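Local coordinates for ferripyochelin binding protein (Salmonella enterica subsp. enterica serovar Typhimurium, PDB 3R3R) that binds zinc on a left-handed beta-helix of the gamma-class carbonic anhydrase family, its precise biochemical role being unsettled, at residues D65-H70 with V90-K95; V96-C101 with S113-G118; D117-E122 with S131-H136. All blocks are in the same frame, centred on the assembly; numbering follows the deposited sequence.

The three contacts join successive coils of one left-handed beta-helix. Interaction 1 and interaction 2 lie side by side, their centres about 10 Å apart, because strands 68-70 and 97-99 are neighbours in a parallel sheet; Val68 N lies 2.9 Å from Val96 O. Each gives one histidine to the same zinc: ND1 of His70 and NE2 of His99 approach to 3.3 Å around the metal, with three modelled water positions beside it. Interaction 3 shares Asp117 and Gly118 with interaction 2, their centres about 6 Å apart. Asp117 therefore connects the two, its side chain about 7 Å from the zinc. Interactions 1 and 3 do not touch, with nearest atoms about 6 Å apart.

Interaction 1: residues D65-H70 with V90-K95; sequences DGSVLH and VTVGHK. With ZN (zinc ion), chain B.
Asp65 and His94 form a hydrogen-bonded corner-to-corner contact between successive coils of the left-handed beta-helix, where residues 65-67 lead into strand 68-70 and residues 93-95 follow strand 91-92. The backbone evidence is Lys95 N donating to Asp65 O at 2.8 Å, the donor lying 24° out of the carbonyl plane. A CA-H...O contact from Lys95 CA to Gly66 O, 3.6 Å long, continues the join. Beside this join the side chains of Asp65 and His94 run in the same direction, and His94 ND1 donates to Asp65 OD2 at 2.8 Å, a short but bent bond. The oxygen lies in the ring plane at the edge, yet ND1 meets it from above the carboxylate, whose plane is turned 37° from the ring. With CG anti to the carbonyl carbon (chi1 -48°), the imidazole of His94 stands beside its own backbone N, where ND1 can face the acid. Ser67 OG packs at 4.0 Å from Val92 CG1; it is hydrogen-bonded to Gln64 O and accepts from Val96 N. At the far end of the strand, His70 ND1 binds zinc at 2.1 Å and NE2 bonds to Asp51. Donation from ND1 to a carboxylate restrains the rotation of the His94 ring, and the nearby negative charge may favour its protonation.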
loop_
_atom_site.group_PDB
_atom_site.type_symbol
_atom_site.label_atom_id
_atom_site.label_comp_id
_atom_site.label_asym_id
_atom_site.label_seq_id
_atom_site.Cartn_x
_atom_site.Cartn_y
_atom_site.Cartn_z
ATOM N N ASP A 65 -9.582 3.474 -0.225
ATOM C CA ASP A 65 -10.786 2.673 -0.090
ATOM C C ASP A 65 -10.850 1.584 -1.136
ATOM O O ASP A 65 -10.602 1.826 -2.329
ATOM C CB ASP A 65 -12.037 3.551 -0.288
ATOM C CG ASP A 65 -11.863 5.007 0.183
ATOM O OD1 ASP A 65 -12.664 5.472 1.041
ATOM O OD2 ASP A 65 -10.968 5.709 -0.341
ATOM N N GLY A 66 -11.237 0.386 -0.708
ATOM C CA GLY A 66 -11.450 -0.711 -1.643
ATOM C C GLY A 66 -10.206 -1.427 -2.123
ATOM O O GLY A 66 -10.306 -2.312 -2.958
ATOM N N SER A 67 -9.038 -1.078 -1.606
ATOM C CA SER A 67 -7.813 -1.766 -1.988
ATOM C C SER A 67 -7.713 -3.156 -1.359
ATOM O O SER A 67 -8.299 -3.422 -0.303
ATOM C CB SER A 67 -6.591 -0.922 -1.597
ATOM O OG SER A 67 -6.527 0.268 -2.370
ATOM N N VAL A 68 -6.951 -4.034 -2.006
ATOM C CA VAL A 68 -6.618 -5.337 -1.442
ATOM C C VAL A 68 -5.120 -5.529 -1.550
ATOM O O VAL A 68 -4.550 -5.345 -2.637
ATOM C CB VAL A 68 -7.366 -6.502 -2.146
ATOM C CG1 VAL A 68 -6.853 -7.861 -1.627
ATOM C CG2 VAL A 68 -8.881 -6.379 -1.926
ATOM N N LEU A 69 -4.512 -5.918 -0.426
ATOM C CA LEU A 69 -3.071 -6.120 -0.313
ATOM C C LEU A 69 -2.830 -7.553 0.141
ATOM O O LEU A 69 -3.334 -7.966 1.199
ATOM C CB LEU A 69 -2.493 -5.149 0.724
ATOM C CG LEU A 69 -2.194 -3.712 0.269
ATOM C CD1 LEU A 69 -3.443 -2.982 -0.242
ATOM C CD2 LEU A 69 -1.563 -2.933 1.403
ATOM N N HIS A 70 -2.082 -8.314 -0.659
ATOM C CA HIS A 70 -1.736 -9.679 -0.285
ATOM C C HIS A 70 -0.309 -10.000 -0.759
ATOM O O HIS A 70 0.419 -9.116 -1.221
ATOM C CB HIS A 70 -2.796 -10.668 -0.802
ATOM C CG HIS A 70 -2.719 -12.027 -0.170
ATOM N ND1 HIS A 70 -2.760 -13.200 -0.897
ATOM C CD2 HIS A 70 -2.586 -12.396 1.129
ATOM C CE1 HIS A 70 -2.667 -14.229 -0.072
ATOM N NE2 HIS A 70 -2.561 -13.769 1.162
ATOM N N VAL A 90 3.653 7.237 0.719
ATOM C CA VAL A 90 3.093 6.585 -0.463
ATOM C C VAL A 90 1.587 6.803 -0.496
ATOM O O VAL A 90 0.925 6.735 0.546
ATOM C CB VAL A 90 3.431 5.067 -0.481
ATOM C CG1 VAL A 90 2.674 4.335 -1.579
ATOM C CG2 VAL A 90 4.935 4.875 -0.659
ATOM N N THR A 91 1.059 7.048 -1.694
ATOM C CA THR A 91 -0.372 7.127 -1.925
ATOM C C THR A 91 -0.811 5.925 -2.737
ATOM O O THR A 91 -0.507 5.827 -3.927
ATOM C CB THR A 91 -0.702 8.450 -2.659
ATOM O OG1 THR A 91 -0.317 9.556 -1.828
ATOM C CG2 THR A 91 -2.194 8.568 -2.968
ATOM N N VAL A 92 -1.460 4.974 -2.070
ATOM C CA VAL A 92 -2.062 3.838 -2.759
ATOM C C VAL A 92 -3.521 4.189 -3.047
ATOM O O VAL A 92 -4.336 4.288 -2.135
ATOM C CB VAL A 92 -1.915 2.529 -1.943
ATOM C CG1 VAL A 92 -2.661 1.372 -2.618
ATOM C CG2 VAL A 92 -0.424 2.207 -1.739
ATOM N N GLY A 93 -3.824 4.391 -4.327
ATOM C CA GLY A 93 -5.122 4.881 -4.735
ATOM C C GLY A 93 -6.269 3.936 -4.456
ATOM O O GLY A 93 -6.087 2.758 -4.118
ATOM N N HIS A 94 -7.477 4.440 -4.669
ATOM C CA HIS A 94 -8.664 3.640 -4.402
ATOM C C HIS A 94 -8.632 2.366 -5.232
ATOM O O HIS A 94 -8.217 2.382 -6.398
ATOM C CB HIS A 94 -9.937 4.405 -4.809
ATOM C CG HIS A 94 -10.013 5.826 -4.319
ATOM N ND1 HIS A 94 -10.383 6.150 -3.030
ATOM C CD2 HIS A 94 -9.837 7.009 -4.967
ATOM C CE1 HIS A 94 -10.391 7.469 -2.898
ATOM N NE2 HIS A 94 -10.069 8.011 -4.061
ATOM N N LYS A 95 -9.134 1.273 -4.670
ATOM C CA LYS A 95 -9.366 0.056 -5.443
ATOM C C LYS A 95 -8.096 -0.473 -6.092
ATOM O O LYS A 95 -8.156 -1.083 -7.160
ATOM C CB LYS A 95 -10.467 0.249 -6.491
ATOM C CG LYS A 95 -11.856 0.354 -5.860
ATOM C CD LYS A 95 -12.955 0.583 -6.911
ATOM C CE LYS A 95 -13.220 -0.611 -7.760
ATOM N NZ LYS A 95 -13.746 -1.701 -6.895
HETATM ZN ZN ZN B . -2.880 -13.556 -2.984
HETATM O O HOH W 1 -1.209 -15.133 -2.932
HETATM O O HOH W 2 -3.524 -15.437 -3.004
HETATM O O HOH W 3 -2.761 -14.273 -5.185
#

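Interaction 2: residues V96-C101 with S113-G118; sequences VMLHGC and SIVLDG. With ZN (zinc ion), chain B.
Strands 97-99 and 114-115 pair in parallel, Met97 opposite Ile114 and Leu98 opposite Val115. Three backbone hydrogen bonds establish the register: Met97 N to Ser113 O, Val115 N to Met97 O, and His99 N to Val115 O, each 2.9 Å long. Past the strands, Gly118 N donates almost straight (176°) to Gly100 O at 2.9 Å, but from above the carbonyl plane.

The polar side-chain contact, in the conformer of Asp117 described, is His99 ND1 to Asp117 OD2, 2.8 Å. The oxygen sits in the ring plane at its edge, and the N-H reaches the carboxylate on its syn side, with the two planes 63° apart. CG of His99 is anti to the backbone N (chi1 -152°), which carries the ring out from the strand so that NE2 can bind zinc at 2.0 Å. His70 ND1 and modelled waters also coordinate the metal. The bond to ND1 restrains the rotation of the zinc-binding ring, and Thr72 OG1, bonded to the same OD2, helps hold the acid in place.

Apolar packing falls on both faces. Leu98 CD2 lies alongside Val115 CG2 at 3.7 Å, while Cys101 SG rests against CG1, the other branch of Val115, at 3.6 Å. On the other face, Met97 CB meets Ile114 CG1 at 4.0 Å.

Within the sheet, strand 97-99 lies between 68-70 and 114-115; Leu98 and Cys101 also pack on Leu84 of strand 84-86.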
loop_
_atom_site.group_PDB
_atom_site.type_symbol
_atom_site.label_atom_id
_atom_site.label_comp_id
_atom_site.label_asym_id
_atom_site.label_seq_id
_atom_site.Cartn_x
_atom_site.Cartn_y
_atom_site.Cartn_z
ATOM N N VAL A 96 -6.950 -0.291 -5.446
ATOM C CA VAL A 96 -5.700 -0.835 -5.959
ATOM C C VAL A 96 -5.473 -2.254 -5.444
ATOM O O VAL A 96 -5.834 -2.583 -4.303
ATOM C CB VAL A 96 -4.530 0.116 -5.608
ATOM C CG1 VAL A 96 -3.184 -0.577 -5.761
ATOM C CG2 VAL A 96 -4.612 1.343 -6.500
ATOM N N MET A 97 -4.906 -3.094 -6.305
ATOM C CA MET A 97 -4.501 -4.450 -5.962
ATOM C C MET A 97 -2.984 -4.496 -5.875
ATOM O O MET A 97 -2.309 -4.293 -6.900
ATOM C CB MET A 97 -4.952 -5.365 -7.106
ATOM C CG MET A 97 -4.598 -6.833 -6.932
ATOM S SD MET A 97 -5.537 -7.629 -5.626
ATOM C CE MET A 97 -4.227 -8.156 -4.521
ATOM N N LEU A 98 -2.443 -4.744 -4.682
ATOM C CA LEU A 98 -0.985 -4.890 -4.510
ATOM C C LEU A 98 -0.708 -6.300 -4.074
ATOM O O LEU A 98 -1.315 -6.771 -3.103
ATOM C CB LEU A 98 -0.450 -3.941 -3.432
ATOM C CG LEU A 98 -0.626 -2.438 -3.693
ATOM C CD1 LEU A 98 -0.007 -1.637 -2.535
ATOM C CD2 LEU A 98 -0.062 -2.015 -5.033
ATOM N N HIS A 99 0.212 -6.973 -4.749
ATOM C CA HIS A 99 0.486 -8.363 -4.421
ATOM C C HIS A 99 1.987 -8.606 -4.435
ATOM O O HIS A 99 2.603 -8.616 -5.499
ATOM C CB HIS A 99 -0.197 -9.323 -5.406
ATOM C CG HIS A 99 -0.533 -10.655 -4.800
ATOM N ND1 HIS A 99 0.384 -11.673 -4.660
ATOM C CD2 HIS A 99 -1.680 -11.104 -4.236
ATOM C CE1 HIS A 99 -0.198 -12.698 -4.058
ATOM N NE2 HIS A 99 -1.458 -12.389 -3.809
ATOM N N GLY A 100 2.587 -8.799 -3.261
ATOM C CA GLY A 100 3.955 -9.277 -3.171
ATOM C C GLY A 100 5.013 -8.403 -3.818
ATOM O O GLY A 100 6.049 -8.906 -4.245
ATOM N N CYS A 101 4.786 -7.096 -3.850
ATOM C CA CYS A 101 5.675 -6.170 -4.538
ATOM C C CYS A 101 6.428 -5.289 -3.540
ATOM O O CYS A 101 6.174 -5.351 -2.324
ATOM C CB CYS A 101 4.878 -5.327 -5.534
ATOM S SG CYS A 101 3.476 -4.431 -4.791
ATOM N N SER A 113 -5.331 0.351 -10.188
ATOM C CA SER A 113 -4.162 -0.340 -10.718
ATOM C C SER A 113 -3.895 -1.670 -10.024
ATOM O O SER A 113 -4.433 -1.942 -8.953
ATOM C CB SER A 113 -2.915 0.540 -10.590
ATOM O OG SER A 113 -3.014 1.701 -11.397
ATOM N N ILE A 114 -3.052 -2.481 -10.666
ATOM C CA ILE A 114 -2.635 -3.788 -10.170
ATOM C C ILE A 114 -1.109 -3.823 -10.217
ATOM O O ILE A 114 -0.522 -3.509 -11.258
ATOM C CB ILE A 114 -3.189 -4.928 -11.063
ATOM C CG1 ILE A 114 -4.723 -4.883 -11.108
ATOM C CG2 ILE A 114 -2.636 -6.284 -10.585
ATOM C CD1 ILE A 114 -5.334 -5.781 -12.176
ATOM N N VAL A 115 -0.472 -4.212 -9.107
ATOM C CA VAL A 115 0.989 -4.341 -9.054
ATOM C C VAL A 115 1.301 -5.741 -8.547
ATOM O O VAL A 115 0.842 -6.111 -7.462
ATOM C CB VAL A 115 1.639 -3.272 -8.132
ATOM C CG1 VAL A 115 3.162 -3.399 -8.192
ATOM C CG2 VAL A 115 1.178 -1.857 -8.515
ATOM N N LEU A 116 2.061 -6.511 -9.330
ATOM C CA LEU A 116 2.216 -7.942 -9.066
ATOM C C LEU A 116 3.544 -8.339 -8.412
ATOM O O LEU A 116 4.425 -7.514 -8.166
ATOM C CB LEU A 116 1.985 -8.721 -10.362
ATOM C CG LEU A 116 0.605 -8.518 -11.002
ATOM C CD1 LEU A 116 0.562 -9.258 -12.341
ATOM C CD2 LEU A 116 -0.521 -8.987 -10.061
ATOM N N ASP A 117 3.670 -9.628 -8.137
ATOM C CA ASP A 117 4.755 -10.070 -7.278
ATOM C C ASP A 117 6.135 -9.811 -7.840
ATOM O O ASP A 117 6.405 -10.000 -9.032
ATOM C CB ASP A 117 4.603 -11.552 -6.952
ATOM C CG ASP A 117 3.233 -11.868 -6.467
ATOM O OD1 ASP A 117 2.331 -11.836 -7.307
ATOM O OD2 ASP A 117 3.047 -12.082 -5.252
ATOM N N GLY A 118 7.018 -9.376 -6.944
ATOM C CA GLY A 118 8.393 -9.118 -7.313
ATOM C C GLY A 118 8.598 -7.818 -8.063
ATOM O O GLY A 118 9.732 -7.453 -8.361
HETATM ZN ZN ZN B . -2.880 -13.556 -2.984
HETATM O O HOH W 1 -1.209 -15.133 -2.932
HETATM O O HOH W 2 -3.524 -15.437 -3.004
HETATM O O HOH W 3 -2.761 -14.273 -5.185
#

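Interaction 3: residues D117-E122 with S131-H136; sequences DGAIIE and SLVPQH
Asp117 O is gripped from one corner of the next coil: His136 N donates to it at 3.0 Å, and Gln135 CA adds a CA-H...O contact at 3.1 Å. The N-H bond is bent, 139° at the hydrogen, and its donor is tilted 23° from the carbonyl plane. The same oxygen sits over the centre of the His136 imidazole, 3.9 Å above the ring plane, so the carbonyl meets a face of the ring. CG anti to the carbonyl carbon (chi1 -53°) sets the ring beside its own backbone N, so that one face turns to the oxygen that this N-H binds.

Gln135 runs alongside Asp117 in the same direction, extended beyond CG. Its NE2 reaches Asp117 OD1 at 3.4 Å, a weak hydrogen bond, with amide and carboxylate nearly perpendicular. OD2 of the same acid is already engaged on the zinc side, so Gln135 is a secondary partner for it.

Further along, His136 CA points its hydrogen at Gly118 O, 3.4 Å away. Water 4 bridges the two backbones, donating to Gly118 O (3.1 Å) and to His136 O (2.9 Å). On the buried side, Ala119 CB packs on Val133 CG1 at 3.8 Å, and Val133 also touches Val115 and Leu139.

Such stacked corners, where each coil passes from one parallel sheet to the next, belong to the hexapeptide-repeat left-handed beta-helix.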
loop_
_atom_site.group_PDB
_atom_site.type_symbol
_atom_site.label_atom_id
_atom_site.label_comp_id
_atom_site.label_asym_id
_atom_site.label_seq_id
_atom_site.Cartn_x
_atom_site.Cartn_y
_atom_site.Cartn_z
ATOM N N ASP A 117 3.670 -9.628 -8.137
ATOM C CA ASP A 117 4.755 -10.070 -7.278
ATOM C C ASP A 117 6.135 -9.811 -7.840
ATOM O O ASP A 117 6.405 -10.000 -9.032
ATOM C CB ASP A 117 4.603 -11.552 -6.952
ATOM C CG ASP A 117 3.233 -11.868 -6.467
ATOM O OD1 ASP A 117 2.331 -11.836 -7.307
ATOM O OD2 ASP A 117 3.047 -12.082 -5.252
ATOM N N GLY A 118 7.018 -9.376 -6.944
ATOM C CA GLY A 118 8.393 -9.118 -7.313
ATOM C C GLY A 118 8.598 -7.818 -8.063
ATOM O O GLY A 118 9.732 -7.453 -8.361
ATOM N N ALA A 119 7.525 -7.109 -8.400
ATOM C CA ALA A 119 7.718 -5.793 -9.000
ATOM C C ALA A 119 8.424 -4.888 -7.988
ATOM O O ALA A 119 8.240 -5.037 -6.772
ATOM C CB ALA A 119 6.384 -5.179 -9.435
ATOM N N ILE A 120 9.239 -3.969 -8.496
ATOM C CA ILE A 120 9.965 -3.025 -7.663
ATOM C C ILE A 120 9.717 -1.640 -8.214
ATOM O O ILE A 120 10.111 -1.340 -9.334
ATOM C CB ILE A 120 11.474 -3.320 -7.666
ATOM C CG1 ILE A 120 11.742 -4.716 -7.090
ATOM C CG2 ILE A 120 12.203 -2.263 -6.869
ATOM C CD1 ILE A 120 13.153 -5.197 -7.287
ATOM N N ILE A 121 9.020 -0.811 -7.444
ATOM C CA ILE A 121 8.744 0.556 -7.861
ATOM C C ILE A 121 9.687 1.448 -7.070
ATOM O O ILE A 121 9.645 1.466 -5.840
ATOM C CB ILE A 121 7.281 0.953 -7.603
ATOM C CG1 ILE A 121 6.326 -0.035 -8.287
ATOM C CG2 ILE A 121 7.057 2.376 -8.124
ATOM C CD1 ILE A 121 4.856 0.254 -8.040
ATOM N N GLU A 122 10.575 2.142 -7.764
ATOM C CA GLU A 122 11.528 3.012 -7.090
ATOM C C GLU A 122 10.849 4.282 -6.538
ATOM O O GLU A 122 9.648 4.514 -6.756
ATOM C CB GLU A 122 12.668 3.337 -8.051
ATOM C CG GLU A 122 13.459 2.081 -8.461
ATOM C CD GLU A 122 14.609 2.375 -9.425
ATOM O OE1 GLU A 122 14.847 3.561 -9.731
ATOM O OE2 GLU A 122 15.271 1.417 -9.886
ATOM N N SER A 131 -3.667 0.947 -14.312
ATOM C CA SER A 131 -2.470 0.325 -14.875
ATOM C C SER A 131 -2.223 -1.078 -14.337
ATOM O O SER A 131 -2.805 -1.485 -13.323
ATOM C CB SER A 131 -1.261 1.184 -14.534
ATOM O OG SER A 131 -1.322 2.451 -15.177
ATOM N N LEU A 132 -1.346 -1.805 -15.011
ATOM C CA LEU A 132 -0.922 -3.110 -14.532
ATOM C C LEU A 132 0.602 -3.169 -14.585
ATOM O O LEU A 132 1.184 -2.980 -15.640
ATOM C CB LEU A 132 -1.565 -4.234 -15.359
ATOM C CG LEU A 132 -1.292 -5.639 -14.814
ATOM C CD1 LEU A 132 -2.440 -6.582 -15.119
ATOM C CD2 LEU A 132 -0.024 -6.130 -15.392
ATOM N N VAL A 133 1.214 -3.453 -13.442
ATOM C CA VAL A 133 2.663 -3.604 -13.357
ATOM C C VAL A 133 2.946 -5.095 -13.213
ATOM O O VAL A 133 2.608 -5.683 -12.188
ATOM C CB VAL A 133 3.240 -2.837 -12.153
ATOM C CG1 VAL A 133 4.744 -3.008 -12.087
ATOM C CG2 VAL A 133 2.842 -1.352 -12.181
ATOM N N PRO A 134 3.525 -5.719 -14.263
ATOM C CA PRO A 134 3.777 -7.168 -14.275
ATOM C C PRO A 134 4.721 -7.658 -13.189
ATOM O O PRO A 134 5.470 -6.879 -12.588
ATOM C CB PRO A 134 4.443 -7.394 -15.641
ATOM C CG PRO A 134 3.872 -6.369 -16.486
ATOM C CD PRO A 134 3.748 -5.139 -15.601
ATOM N N GLN A 135 4.704 -8.969 -12.965
ATOM C CA GLN A 135 5.641 -9.582 -12.029
ATOM C C GLN A 135 7.073 -9.231 -12.393
ATOM O O GLN A 135 7.442 -9.249 -13.573
ATOM C CB GLN A 135 5.502 -11.108 -11.997
ATOM C CG GLN A 135 4.237 -11.548 -11.289
ATOM C CD GLN A 135 4.186 -13.054 -11.060
ATOM O OE1 GLN A 135 4.776 -13.820 -11.816
ATOM N NE2 GLN A 135 3.478 -13.481 -10.017
ATOM N N HIS A 136 7.862 -8.902 -11.374
ATOM C CA HIS A 136 9.302 -8.677 -11.506
ATOM C C HIS A 136 9.683 -7.426 -12.273
ATOM O O HIS A 136 10.861 -7.186 -12.488
ATOM C CB HIS A 136 10.005 -9.915 -12.078
ATOM C CG HIS A 136 9.681 -11.155 -11.316
ATOM N ND1 HIS A 136 10.044 -11.324 -9.996
ATOM C CD2 HIS A 136 8.958 -12.248 -11.653
ATOM C CE1 HIS A 136 9.578 -12.481 -9.560
ATOM N NE2 HIS A 136 8.912 -13.059 -10.545
HETATM O O HOH W 4 11.944 -6.054 -10.013
#